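Local coordinates for protein pyrrolidone-carboxylate peptidase (Pyrococcus furiosus, PDB 1X10) that removes N-terminal pyroglutamyl (5-oxoproline) groups from peptides, generally unless proline follows, as a homotetrameric thiol peptidase, at residues K24-I29 against A195-I200; P61-H66 against S113-K118; I76-I81 against K122-R127; E172-K177 against P184-Y189. The protein carries 3 engineered substitutions. All blocks are in the same frame, centred on the assembly; numbering follows the deposited sequence.

Contact 1: K24-I29 against A195-I200; sequences KDLDGI and AVKVAI
The apolar part of this contact turns on L26, whose two methyls fork over V196, K197 and I200. CD1 of L26 presses on CG1 of V196 at 3.5 Å, tighter than a usual carbon contact, and meets CD1 of I200 more easily at 4.1 Å. The fork gets there because CG of L26 stands anti to its own carbonyl carbon (chi1 -65°), on a CB that already points at the opposing helix.

The second kind of contact is with the hydrocarbon part of a charged chain. CD2 of L26 sits 3.5 Å from CG of K197 and equally near CE of that lysine, so the extended chain runs past the methyl and carries its ammonium beyond it. With an alanine here, V196 CG1 and the K197 chain would probably be left without the methyls they rest on, and a gap would open between the helices.

Polar bonds lie at the margins. I29 N reaches back to L26 O at 3.3 Å in a type II turn ending helix 18-26, with G28 at a positive phi of 83°. D25 OD1 is hydrogen-bonded to Y189 OH.

Beneath, L26, V196 and I200 all touch V5 of strand 2-8: two helices packed side by side on one face of the central sheet, as expected in an alpha/beta/alpha sandwich.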
loop_
_atom_site.group_PDB
_atom_site.type_symbol
_atom_site.label_atom_id
_atom_site.label_comp_id
_atom_site.label_asym_id
_atom_site.label_seq_id
_atom_site.Cartn_x
_atom_site.Cartn_y
_atom_site.Cartn_z
ATOM N N LYS A 24 23.140 -12.093 -17.085
ATOM C CA LYS A 24 24.122 -11.845 -18.132
ATOM C C LYS A 24 25.335 -11.062 -17.635
ATOM O O LYS A 24 26.458 -11.317 -18.067
ATOM C CB LYS A 24 23.472 -11.111 -19.302
ATOM C CG LYS A 24 22.459 -11.951 -20.057
ATOM C CD LYS A 24 21.909 -11.198 -21.260
ATOM C CE LYS A 24 20.937 -12.058 -22.049
ATOM N NZ LYS A 24 20.347 -11.302 -23.197
ATOM N N ASP A 25 25.109 -10.116 -16.730
ATOM C CA ASP A 25 26.193 -9.309 -16.178
ATOM C C ASP A 25 27.103 -10.124 -15.267
ATOM O O ASP A 25 28.312 -9.878 -15.200
ATOM C CB ASP A 25 25.630 -8.120 -15.389
ATOM C CG ASP A 25 25.254 -6.944 -16.284
ATOM O OD1 ASP A 25 24.645 -5.980 -15.784
ATOM O OD2 ASP A 25 25.574 -6.980 -17.485
ATOM N N LEU A 26 26.527 -11.095 -14.566
ATOM C CA LEU A 26 27.308 -11.911 -13.650
ATOM C C LEU A 26 27.947 -13.130 -14.312
ATOM O O LEU A 26 28.860 -13.739 -13.761
ATOM C CB LEU A 26 26.438 -12.347 -12.470
ATOM C CG LEU A 26 25.956 -11.215 -11.557
ATOM C CD1 LEU A 26 25.035 -11.773 -10.473
ATOM C CD2 LEU A 26 27.160 -10.523 -10.924
ATOM N N ASP A 27 27.489 -13.479 -15.506
ATOM C CA ASP A 27 28.047 -14.639 -16.195
ATOM C C ASP A 27 29.537 -14.480 -16.484
ATOM O O ASP A 27 29.963 -13.455 -17.018
ATOM C CB ASP A 27 27.322 -14.881 -17.515
ATOM C CG ASP A 27 27.713 -16.206 -18.159
ATOM O OD1 ASP A 27 27.731 -16.282 -19.407
ATOM O OD2 ASP A 27 27.987 -17.177 -17.423
ATOM N N GLY A 28 30.318 -15.494 -16.126
ATOM C CA GLY A 28 31.747 -15.456 -16.380
ATOM C C GLY A 28 32.624 -14.716 -15.389
ATOM O O GLY A 28 33.847 -14.769 -15.509
ATOM N N ILE A 29 32.035 -14.025 -14.417
ATOM C CA ILE A 29 32.859 -13.310 -13.453
ATOM C C ILE A 29 33.395 -14.297 -12.426
ATOM O O ILE A 29 32.940 -15.439 -12.352
ATOM C CB ILE A 29 32.073 -12.205 -12.707
ATOM C CG1 ILE A 29 31.139 -12.824 -11.667
ATOM C CG2 ILE A 29 31.287 -11.366 -13.704
ATOM C CD1 ILE A 29 30.514 -11.802 -10.741
ATOM N N ALA A 195 23.308 -6.575 -4.796
ATOM C CA ALA A 195 22.670 -7.428 -3.803
ATOM C C ALA A 195 22.921 -8.897 -4.142
ATOM O O ALA A 195 23.248 -9.691 -3.265
ATOM C CB ALA A 195 21.159 -7.145 -3.748
ATOM N N VAL A 196 22.764 -9.254 -5.415
ATOM C CA VAL A 196 22.990 -10.629 -5.846
ATOM C C VAL A 196 24.469 -10.998 -5.684
ATOM O O VAL A 196 24.793 -12.108 -5.271
ATOM C CB VAL A 196 22.550 -10.836 -7.323
ATOM C CG1 VAL A 196 22.874 -12.258 -7.779
ATOM C CG2 VAL A 196 21.055 -10.581 -7.453
ATOM N N LYS A 197 25.363 -10.064 -6.007
ATOM C CA LYS A 197 26.794 -10.318 -5.868
ATOM C C LYS A 197 27.110 -10.579 -4.397
ATOM O O LYS A 197 27.878 -11.481 -4.066
ATOM C CB LYS A 197 27.618 -9.122 -6.357
ATOM C CG LYS A 197 27.628 -8.930 -7.864
ATOM C CD LYS A 197 28.565 -7.792 -8.262
ATOM C CE LYS A 197 28.495 -7.521 -9.763
ATOM N NZ LYS A 197 29.312 -6.339 -10.173
ATOM N N VAL A 198 26.514 -9.783 -3.517
ATOM C CA VAL A 198 26.731 -9.951 -2.087
ATOM C C VAL A 198 26.247 -11.320 -1.608
ATOM O O VAL A 198 26.920 -11.983 -0.822
ATOM C CB VAL A 198 26.015 -8.856 -1.281
ATOM C CG1 VAL A 198 26.078 -9.182 0.209
ATOM C CG2 VAL A 198 26.669 -7.500 -1.560
ATOM N N ALA A 199 25.078 -11.740 -2.086
ATOM C CA ALA A 199 24.522 -13.033 -1.704
ATOM C C ALA A 199 25.481 -14.153 -2.098
ATOM O O ALA A 199 25.691 -15.106 -1.340
ATOM C CB ALA A 199 23.164 -13.245 -2.381
ATOM N N ILE A 200 26.053 -14.045 -3.292
ATOM C CA ILE A 200 26.994 -15.052 -3.777
ATOM C C ILE A 200 28.229 -15.101 -2.872
ATOM O O ILE A 200 28.673 -16.173 -2.455
ATOM C CB ILE A 200 27.442 -14.742 -5.230
ATOM C CG1 ILE A 200 26.239 -14.810 -6.173
ATOM C CG2 ILE A 200 28.511 -15.733 -5.666
ATOM C CD1 ILE A 200 26.533 -14.331 -7.577
#

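Contact 2: P61-H66 against S113-K118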
loop_
_atom_site.group_PDB
_atom_site.type_symbol
_atom_site.label_atom_id
_atom_site.label_comp_id
_atom_site.label_asym_id
_atom_site.label_seq_id
_atom_site.Cartn_x
_atom_site.Cartn_y
_atom_site.Cartn_z
ATOM N N PRO A 61 26.702 -26.922 -10.293
ATOM C CA PRO A 61 27.118 -25.865 -9.365
ATOM C C PRO A 61 27.106 -26.308 -7.910
ATOM O O PRO A 61 26.343 -27.194 -7.524
ATOM C CB PRO A 61 26.085 -24.757 -9.597
ATOM C CG PRO A 61 25.355 -25.162 -10.850
ATOM C CD PRO A 61 25.356 -26.644 -10.815
ATOM N N ASP A 62 27.960 -25.683 -7.109
ATOM C CA ASP A 62 28.032 -25.964 -5.681
ATOM C C ASP A 62 26.972 -25.095 -5.020
ATOM O O ASP A 62 26.400 -25.448 -3.987
ATOM C CB ASP A 62 29.407 -25.582 -5.137
ATOM C CG ASP A 62 30.504 -26.461 -5.678
ATOM O OD1 ASP A 62 30.601 -27.625 -5.230
ATOM O OD2 ASP A 62 31.255 -25.989 -6.559
ATOM N N ILE A 63 26.728 -23.943 -5.640
ATOM C CA ILE A 63 25.754 -22.971 -5.153
ATOM C C ILE A 63 24.865 -22.491 -6.295
ATOM O O ILE A 63 25.354 -22.168 -7.380
ATOM C CB ILE A 63 26.459 -21.729 -4.559
ATOM C CG1 ILE A 63 27.346 -22.144 -3.381
ATOM C CG2 ILE A 63 25.415 -20.688 -4.137
ATOM C CD1 ILE A 63 28.227 -21.019 -2.850
ATOM N N ALA A 64 23.562 -22.440 -6.041
ATOM C CA ALA A 64 22.612 -21.978 -7.040
ATOM C C ALA A 64 21.779 -20.856 -6.443
ATOM O O ALA A 64 21.120 -21.032 -5.410
ATOM C CB ALA A 64 21.700 -23.121 -7.486
ATOM N N ILE A 65 21.829 -19.696 -7.084
ATOM C CA ILE A 65 21.055 -18.550 -6.634
ATOM C C ILE A 65 20.182 -18.118 -7.800
ATOM O O ILE A 65 20.672 -17.597 -8.802
ATOM C CB ILE A 65 21.963 -17.396 -6.189
ATOM C CG1 ILE A 65 22.757 -17.825 -4.949
ATOM C CG2 ILE A 65 21.112 -16.161 -5.870
ATOM C CD1 ILE A 65 23.747 -16.789 -4.449
ATOM N N HIS A 66 18.885 -18.373 -7.662
ATOM C CA HIS A 66 17.904 -18.053 -8.686
ATOM C C HIS A 66 17.291 -16.698 -8.355
ATOM O O HIS A 66 16.853 -16.462 -7.229
ATOM C CB HIS A 66 16.851 -19.163 -8.724
ATOM C CG HIS A 66 17.443 -20.529 -8.912
ATOM N ND1 HIS A 66 18.021 -20.931 -10.097
ATOM C CD2 HIS A 66 17.620 -21.554 -8.042
ATOM C CE1 HIS A 66 18.531 -22.143 -9.948
ATOM N NE2 HIS A 66 18.302 -22.543 -8.711
ATOM N N SER A 113 15.096 -22.903 1.988
ATOM C CA SER A 113 16.261 -22.487 1.210
ATOM C C SER A 113 17.483 -22.919 2.002
ATOM O O SER A 113 17.455 -22.908 3.234
ATOM C CB SER A 113 16.284 -20.962 1.046
ATOM O OG SER A 113 17.522 -20.522 0.502
ATOM N N THR A 114 18.547 -23.314 1.313
ATOM C CA THR A 114 19.752 -23.722 2.007
ATOM C C THR A 114 20.836 -22.648 1.911
ATOM O O THR A 114 21.998 -22.890 2.222
ATOM C CB THR A 114 20.284 -25.081 1.482
ATOM O OG1 THR A 114 20.286 -25.082 0.054
ATOM C CG2 THR A 114 19.407 -26.220 1.992
ATOM N N LEU A 115 20.448 -21.462 1.457
ATOM C CA LEU A 115 21.384 -20.350 1.400
ATOM C C LEU A 115 21.388 -19.806 2.823
ATOM O O LEU A 115 20.417 -19.984 3.563
ATOM C CB LEU A 115 20.881 -19.252 0.451
ATOM C CG LEU A 115 20.790 -19.548 -1.048
ATOM C CD1 LEU A 115 20.219 -18.334 -1.760
ATOM C CD2 LEU A 115 22.171 -19.880 -1.596
ATOM N N PRO A 116 22.486 -19.167 3.245
ATOM C CA PRO A 116 22.530 -18.617 4.603
ATOM C C PRO A 116 21.756 -17.297 4.544
ATOM O O PRO A 116 22.341 -16.214 4.578
ATOM C CB PRO A 116 24.025 -18.427 4.842
ATOM C CG PRO A 116 24.525 -18.049 3.460
ATOM C CD PRO A 116 23.785 -19.021 2.561
ATOM N N ILE A 117 20.432 -17.404 4.452
ATOM C CA ILE A 117 19.577 -16.232 4.309
ATOM C C ILE A 117 19.709 -15.131 5.352
ATOM O O ILE A 117 19.687 -13.953 4.998
ATOM C CB ILE A 117 18.084 -16.636 4.168
ATOM C CG1 ILE A 117 17.552 -17.239 5.465
ATOM C CG2 ILE A 117 17.934 -17.646 3.029
ATOM C CD1 ILE A 117 16.056 -17.586 5.386
ATOM N N LYS A 118 19.850 -15.487 6.625
ATOM C CA LYS A 118 19.992 -14.455 7.652
ATOM C C LYS A 118 21.324 -13.708 7.520
ATOM O O LYS A 118 21.374 -12.491 7.695
ATOM C CB LYS A 118 19.850 -15.060 9.055
ATOM C CG LYS A 118 18.413 -15.458 9.422
ATOM C CD LYS A 118 17.464 -14.255 9.327
ATOM C CE LYS A 118 16.009 -14.618 9.642
ATOM N NZ LYS A 118 15.779 -14.954 11.074
#
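L115 drives its forked end between I63 and I65, two strand residues whose side chains lie on the same face of the sheet. Its CD2 is the methyl that does most of the work: it lies 4.0 Å from CG1 of I65 and 4.2 Å from CG2 of I63, with the backbone O of A64 at 4.1 Å. CD1 of L115 also lies against I65, 4.1 Å from CG1, so both leucine methyls lean on that one carbon from the same side. On I63 the branch methyl CG2 makes the touch, and the side chains cross at a slant. These are ordinary van der Waals distances in a fully buried setting; I65 also packs on I165 and on I200 of helix 189-206.

Strand 63-69 runs inside the central sheet of the alpha/beta/alpha fold, parallel to both neighbours, 2-8 and 161-167, and L115 packs against its side chains just where the chain turns into helix 117-126. The entry is shaped by an ST turn: S113 OG accepts from L115 N at 3.2 Å, nearly straight at 166°. P116 follows as N-cap residue and centre of an inverse gamma turn.

Away from the leucine the packing gives way to polar surroundings. T114 is exposed, though its OG1 is hydrogen-bonded to S162 N, and K118, in the first turn of helix 117-126, sends NZ to a salt bridge with D100 of a second subunit.

Contact 3: I76-I81 against K122-R127; sequences ISIERI and KKLHER
Strand 76-79 packs against the last turn of helix 117-126, and the two backbones come nearest at I76 and L124, whose CA atoms are 8.9 Å apart. That spacing is bridged by side chains alone. I76 and I78, two apart on the strand, both direct CB at the helix, while S77 between them points away.

One methyl carries the contact. L124 CD1 lies 4.1 Å from CG2 of I76 and 4.2 Å from CD1 of I78, but the two isoleucines meet it differently. I76 offers its branch methyl, which stands opposite the backbone N, and its side chain crosses the leucine at about a right angle. I78 instead stretches its longer arm (chi2 159°) until its end meets that of L124 tip to tip. L124 also touches A131 of strand 131-134, so the helix spans two neighbouring, parallel strands.

Further along the helix, H125 packs on I178 of a third subunit; just past the strand residue E79, R80 forms salt bridges with D87 and D100 of a second subunit.

The far face of the same strand belongs to the active site. E79 is hydrogen-bonded to H166 ND1 through OE1 and to S134 through OE2, and R73 forms a salt bridge with OE1: the glutamate and histidine of the peptidase C15 centre, whose nucleophile position here holds the engineered S142.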
loop_
_atom_site.group_PDB
_atom_site.type_symbol
_atom_site.label_atom_id
_atom_site.label_comp_id
_atom_site.label_asym_id
_atom_site.label_seq_id
_atom_site.Cartn_x
_atom_site.Cartn_y
_atom_site.Cartn_z
ATOM N N ILE A 76 14.920 -5.757 -1.528
ATOM C CA ILE A 76 15.423 -7.074 -1.901
ATOM C C ILE A 76 14.785 -8.073 -0.946
ATOM O O ILE A 76 14.705 -7.823 0.262
ATOM C CB ILE A 76 16.958 -7.164 -1.735
ATOM C CG1 ILE A 76 17.659 -6.200 -2.703
ATOM C CG2 ILE A 76 17.424 -8.608 -1.959
ATOM C CD1 ILE A 76 17.427 -6.506 -4.184
ATOM N N SER A 77 14.307 -9.194 -1.467
ATOM C CA SER A 77 13.716 -10.197 -0.603
ATOM C C SER A 77 14.361 -11.549 -0.847
ATOM O O SER A 77 14.551 -11.969 -1.990
ATOM C CB SER A 77 12.192 -10.277 -0.796
ATOM O OG SER A 77 11.832 -10.466 -2.150
ATOM N N ILE A 78 14.709 -12.212 0.247
ATOM C CA ILE A 78 15.346 -13.522 0.204
ATOM C C ILE A 78 14.299 -14.549 0.622
ATOM O O ILE A 78 13.767 -14.488 1.732
ATOM C CB ILE A 78 16.545 -13.553 1.165
ATOM C CG1 ILE A 78 17.481 -12.377 0.840
ATOM C CG2 ILE A 78 17.288 -14.876 1.031
ATOM C CD1 ILE A 78 18.424 -11.985 1.982
ATOM N N GLU A 79 13.997 -15.478 -0.282
ATOM C CA GLU A 79 12.981 -16.496 -0.041
ATOM C C GLU A 79 13.396 -17.577 0.954
ATOM O O GLU A 79 14.434 -18.223 0.817
ATOM C CB GLU A 79 12.565 -17.139 -1.371
ATOM C CG GLU A 79 12.067 -16.137 -2.415
ATOM C CD GLU A 79 10.822 -15.381 -1.966
ATOM O OE1 GLU A 79 10.491 -14.345 -2.592
ATOM O OE2 GLU A 79 10.166 -15.820 -0.995
ATOM N N ARG A 80 12.554 -17.765 1.957
ATOM C CA ARG A 80 12.807 -18.751 2.994
ATOM C C ARG A 80 12.358 -20.150 2.601
ATOM O O ARG A 80 12.997 -21.142 2.963
ATOM C CB ARG A 80 12.074 -18.340 4.270
ATOM C CG ARG A 80 12.267 -19.272 5.455
ATOM C CD ARG A 80 11.570 -18.699 6.685
ATOM N NE ARG A 80 12.508 -18.545 7.791
ATOM C CZ ARG A 80 12.656 -17.437 8.502
ATOM N NH1 ARG A 80 11.927 -16.365 8.233
ATOM N NH2 ARG A 80 13.539 -17.405 9.484
ATOM N N ILE A 81 11.276 -20.225 1.835
ATOM C CA ILE A 81 10.717 -21.523 1.483
ATOM C C ILE A 81 10.129 -21.669 0.075
ATOM O O ILE A 81 9.539 -20.733 -0.478
ATOM C CB ILE A 81 9.628 -21.875 2.520
ATOM C CG1 ILE A 81 9.123 -23.306 2.330
ATOM C CG2 ILE A 81 8.475 -20.893 2.396
ATOM C CD1 ILE A 81 8.100 -23.709 3.388
ATOM N N LYS A 122 21.855 -9.742 6.640
ATOM C CA LYS A 122 22.693 -8.930 7.508
ATOM C C LYS A 122 23.762 -8.172 6.720
ATOM O O LYS A 122 23.987 -6.987 6.947
ATOM C CB LYS A 122 23.339 -9.821 8.572
ATOM C CG LYS A 122 24.095 -9.072 9.659
ATOM C CD LYS A 122 25.440 -8.573 9.174
ATOM C CE LYS A 122 26.412 -9.722 8.911
ATOM N NZ LYS A 122 27.736 -9.238 8.415
ATOM N N LYS A 123 24.423 -8.855 5.791
ATOM C CA LYS A 123 25.462 -8.212 4.993
ATOM C C LYS A 123 24.870 -7.136 4.082
ATOM O O LYS A 123 25.453 -6.063 3.908
ATOM C CB LYS A 123 26.209 -9.251 4.154
ATOM C CG LYS A 123 27.487 -8.725 3.534
ATOM C CD LYS A 123 28.460 -8.282 4.622
ATOM C CE LYS A 123 29.748 -7.731 4.031
ATOM N NZ LYS A 123 30.484 -8.769 3.261
ATOM N N LEU A 124 23.713 -7.422 3.492
ATOM C CA LEU A 124 23.067 -6.446 2.624
ATOM C C LEU A 124 22.786 -5.178 3.425
ATOM O O LEU A 124 23.045 -4.070 2.956
ATOM C CB LEU A 124 21.763 -7.021 2.045
ATOM C CG LEU A 124 21.966 -8.152 1.024
ATOM C CD1 LEU A 124 20.619 -8.721 0.601
ATOM C CD2 LEU A 124 22.728 -7.615 -0.185
ATOM N N HIS A 125 22.271 -5.346 4.642
ATOM C CA HIS A 125 21.974 -4.207 5.508
ATOM C C HIS A 125 23.236 -3.394 5.807
ATOM O O HIS A 125 23.200 -2.165 5.857
ATOM C CB HIS A 125 21.340 -4.686 6.814
ATOM C CG HIS A 125 19.947 -5.211 6.652
ATOM N ND1 HIS A 125 19.186 -5.644 7.715
ATOM C CD2 HIS A 125 19.166 -5.347 5.554
ATOM C CE1 HIS A 125 17.996 -6.021 7.283
ATOM N NE2 HIS A 125 17.958 -5.850 5.973
ATOM N N GLU A 126 24.351 -4.086 6.007
ATOM C CA GLU A 126 25.613 -3.409 6.280
ATOM C C GLU A 126 26.061 -2.622 5.056
ATOM O O GLU A 126 26.795 -1.644 5.174
ATOM C CB GLU A 126 26.681 -4.425 6.675
ATOM C CG GLU A 126 26.413 -5.065 8.026
ATOM C CD GLU A 126 27.418 -6.138 8.386
ATOM O OE1 GLU A 126 27.345 -6.648 9.522
ATOM O OE2 GLU A 126 28.275 -6.478 7.540
ATOM N N ARG A 127 25.612 -3.058 3.881
ATOM C CA ARG A 127 25.942 -2.394 2.626
ATOM C C ARG A 127 24.933 -1.287 2.324
ATOM O O ARG A 127 25.024 -0.625 1.292
ATOM C CB ARG A 127 25.937 -3.400 1.472
ATOM C CG ARG A 127 27.119 -4.355 1.443
ATOM C CD ARG A 127 28.399 -3.631 1.049
ATOM N NE ARG A 127 29.168 -4.397 0.072
ATOM C CZ ARG A 127 29.730 -5.578 0.317
ATOM N NH1 ARG A 127 29.616 -6.136 1.514
ATOM N NH2 ARG A 127 30.405 -6.205 -0.639
#

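Contact 4: E172-K177 against P184-Y189; sequences EQIIDK and PPSMSY. Engineered in segment 184-189: S188 (natural residue Cys).
A loose helical turn at 172-177 faces the extended segment 184-189, the backbones nearest at I174 and P184 with CA atoms 6.9 Å apart. I174 fills the interval. Both of its torsions lie near -55° (chi1 -53°, chi2 -59°), which folds CD1 in over the proline backbone: it sits 3.5 Å from P184 O, 3.6 Å from P184 CG and 3.7 Å from P185 O. The isoleucine and the P184 ring lie alongside each other, running in opposite senses. Further along, CG1 of I174 rests on CB of S186 at 3.7 Å.

K177 adds a second touch, its CB 4.1 Å from P184 CD; the chain then bends at chi2 and leads away, its NZ in a salt bridge with E14. The turn holds itself through K177 N, bonded to I174 O at 2.8 Å.

P184 and P185 have polyproline II angles, and the chain stays extended through S186 and M187 up to helix 189-206. At its N-cap stands S188, engineered from the cysteine of the interchain disulfide; its OG takes a hydrogen bond from M191 N. A serine in place of I174 would probably open a gap between the turn and the prolines, with P184 CG and S186 CB losing their apolar partner.

The subunit interface begins directly outside. P130 of a third subunit packs on both I174 and S186, I129 of that subunit meets I175, and P185 packs against P185 of the same neighbour.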
loop_
_atom_site.group_PDB
_atom_site.type_symbol
_atom_site.label_atom_id
_atom_site.label_comp_id
_atom_site.label_asym_id
_atom_site.label_seq_id
_atom_site.Cartn_x
_atom_site.Cartn_y
_atom_site.Cartn_z
ATOM N N GLU A 172 13.123 2.516 -14.413
ATOM C CA GLU A 172 12.613 2.674 -15.772
ATOM C C GLU A 172 11.335 1.887 -16.049
ATOM O O GLU A 172 10.574 2.235 -16.952
ATOM C CB GLU A 172 13.683 2.292 -16.794
ATOM C CG GLU A 172 14.240 0.897 -16.623
ATOM C CD GLU A 172 15.428 0.644 -17.527
ATOM O OE1 GLU A 172 15.221 0.254 -18.699
ATOM O OE2 GLU A 172 16.571 0.853 -17.064
ATOM N N GLN A 173 11.093 0.836 -15.271
ATOM C CA GLN A 173 9.896 0.021 -15.460
ATOM C C GLN A 173 8.648 0.692 -14.883
ATOM O O GLN A 173 7.526 0.282 -15.176
ATOM C CB GLN A 173 10.074 -1.347 -14.798
ATOM C CG GLN A 173 11.121 -2.237 -15.451
ATOM C CD GLN A 173 11.179 -3.609 -14.811
ATOM O OE1 GLN A 173 11.655 -3.761 -13.685
ATOM N NE2 GLN A 173 10.678 -4.619 -15.521
ATOM N N ILE A 174 8.852 1.717 -14.061
ATOM C CA ILE A 174 7.744 2.423 -13.421
ATOM C C ILE A 174 7.109 3.496 -14.311
ATOM O O ILE A 174 5.919 3.802 -14.185
ATOM C CB ILE A 174 8.213 3.106 -12.108
ATOM C CG1 ILE A 174 8.907 2.086 -11.200
ATOM C CG2 ILE A 174 7.026 3.739 -11.391
ATOM C CD1 ILE A 174 8.048 0.902 -10.816
ATOM N N ILE A 175 7.903 4.056 -15.214
ATOM C CA ILE A 175 7.437 5.125 -16.090
ATOM C C ILE A 175 6.032 4.965 -16.682
ATOM O O ILE A 175 5.174 5.820 -16.460
ATOM C CB ILE A 175 8.440 5.376 -17.237
ATOM C CG1 ILE A 175 9.844 5.597 -16.665
ATOM C CG2 ILE A 175 8.014 6.602 -18.043
ATOM C CD1 ILE A 175 9.911 6.643 -15.558
ATOM N N ASP A 176 5.780 3.890 -17.424
ATOM C CA ASP A 176 4.454 3.718 -18.022
ATOM C C ASP A 176 3.359 3.273 -17.051
ATOM O O ASP A 176 2.204 3.126 -17.442
ATOM C CB ASP A 176 4.518 2.751 -19.209
ATOM C CG ASP A 176 4.997 1.374 -18.817
ATOM O OD1 ASP A 176 4.422 0.788 -17.872
ATOM O OD2 ASP A 176 5.942 0.873 -19.460
ATOM N N LYS A 177 3.719 3.068 -15.787
ATOM C CA LYS A 177 2.746 2.657 -14.776
ATOM C C LYS A 177 2.067 3.899 -14.204
ATOM O O LYS A 177 0.903 3.866 -13.804
ATOM C CB LYS A 177 3.437 1.926 -13.626
ATOM C CG LYS A 177 4.377 0.815 -14.034
ATOM C CD LYS A 177 3.630 -0.414 -14.465
ATOM C CE LYS A 177 4.597 -1.532 -14.808
ATOM N NZ LYS A 177 3.845 -2.761 -15.162
ATOM N N PRO A 184 4.161 1.886 -8.230
ATOM C CA PRO A 184 4.807 0.856 -7.415
ATOM C C PRO A 184 6.250 1.228 -7.056
ATOM O O PRO A 184 6.876 2.062 -7.717
ATOM C CB PRO A 184 4.718 -0.389 -8.300
ATOM C CG PRO A 184 4.755 0.173 -9.677
ATOM C CD PRO A 184 3.864 1.385 -9.583
ATOM N N PRO A 185 6.793 0.612 -5.999
ATOM C CA PRO A 185 8.160 0.868 -5.538
ATOM C C PRO A 185 9.168 0.373 -6.566
ATOM O O PRO A 185 8.842 -0.454 -7.414
ATOM C CB PRO A 185 8.250 0.060 -4.242
ATOM C CG PRO A 185 6.828 -0.104 -3.811
ATOM C CD PRO A 185 6.119 -0.348 -5.111
ATOM N N SER A 186 10.389 0.887 -6.489
ATOM C CA SER A 186 11.449 0.469 -7.396
ATOM C C SER A 186 12.787 0.542 -6.670
ATOM O O SER A 186 12.890 1.139 -5.596
ATOM C CB SER A 186 11.472 1.346 -8.662
ATOM O OG SER A 186 11.670 2.723 -8.372
ATOM N N MET A 187 13.800 -0.087 -7.253
ATOM C CA MET A 187 15.149 -0.109 -6.692
ATOM C C MET A 187 16.105 -0.114 -7.879
ATOM O O MET A 187 15.890 -0.840 -8.848
ATOM C CB MET A 187 15.353 -1.362 -5.829
ATOM C CG MET A 187 16.747 -1.468 -5.201
ATOM S SD MET A 187 16.890 -2.829 -4.009
ATOM C CE MET A 187 16.197 -2.055 -2.538
ATOM N N SER A 188 17.155 0.698 -7.809
ATOM C CA SER A 188 18.099 0.798 -8.920
ATOM C C SER A 188 18.645 -0.546 -9.384
ATOM O O SER A 188 18.797 -1.479 -8.593
ATOM C CB SER A 188 19.273 1.704 -8.543
ATOM O OG SER A 188 20.160 1.032 -7.665
ATOM N N TYR A 189 18.948 -0.640 -10.676
ATOM C CA TYR A 189 19.506 -1.863 -11.223
ATOM C C TYR A 189 20.844 -2.150 -10.543
ATOM O O TYR A 189 21.157 -3.297 -10.211
ATOM C CB TYR A 189 19.739 -1.732 -12.729
ATOM C CG TYR A 189 20.449 -2.937 -13.285
ATOM C CD1 TYR A 189 19.779 -4.149 -13.440
ATOM C CD2 TYR A 189 21.819 -2.900 -13.553
ATOM C CE1 TYR A 189 20.453 -5.300 -13.836
ATOM C CE2 TYR A 189 22.506 -4.048 -13.951
ATOM C CZ TYR A 189 21.819 -5.243 -14.085
ATOM O OH TYR A 189 22.500 -6.385 -14.430
#

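Contact 1 opens first, at 24-29 near the N terminus, and closes last, at 195-200, so the other three are nested in its long loop. Inside it, 61-66 and then 76-81 supply strands of the central sheet and open contacts 2 and 3; 113-118 closes contact 2 before 122-127 closes contact 3, so these two cross, sharing helix 117-126. Contact 4 follows in series as a short loop leading into helix 189-206. That last helix ties the set together: I200 CG1 meets I65 CD1 of contact 2 at 3.6 Å, and A195 and V198 pack on L124 of contact 3. Contact 4 joins through M187, which touches I76, and Y189, which reaches D25.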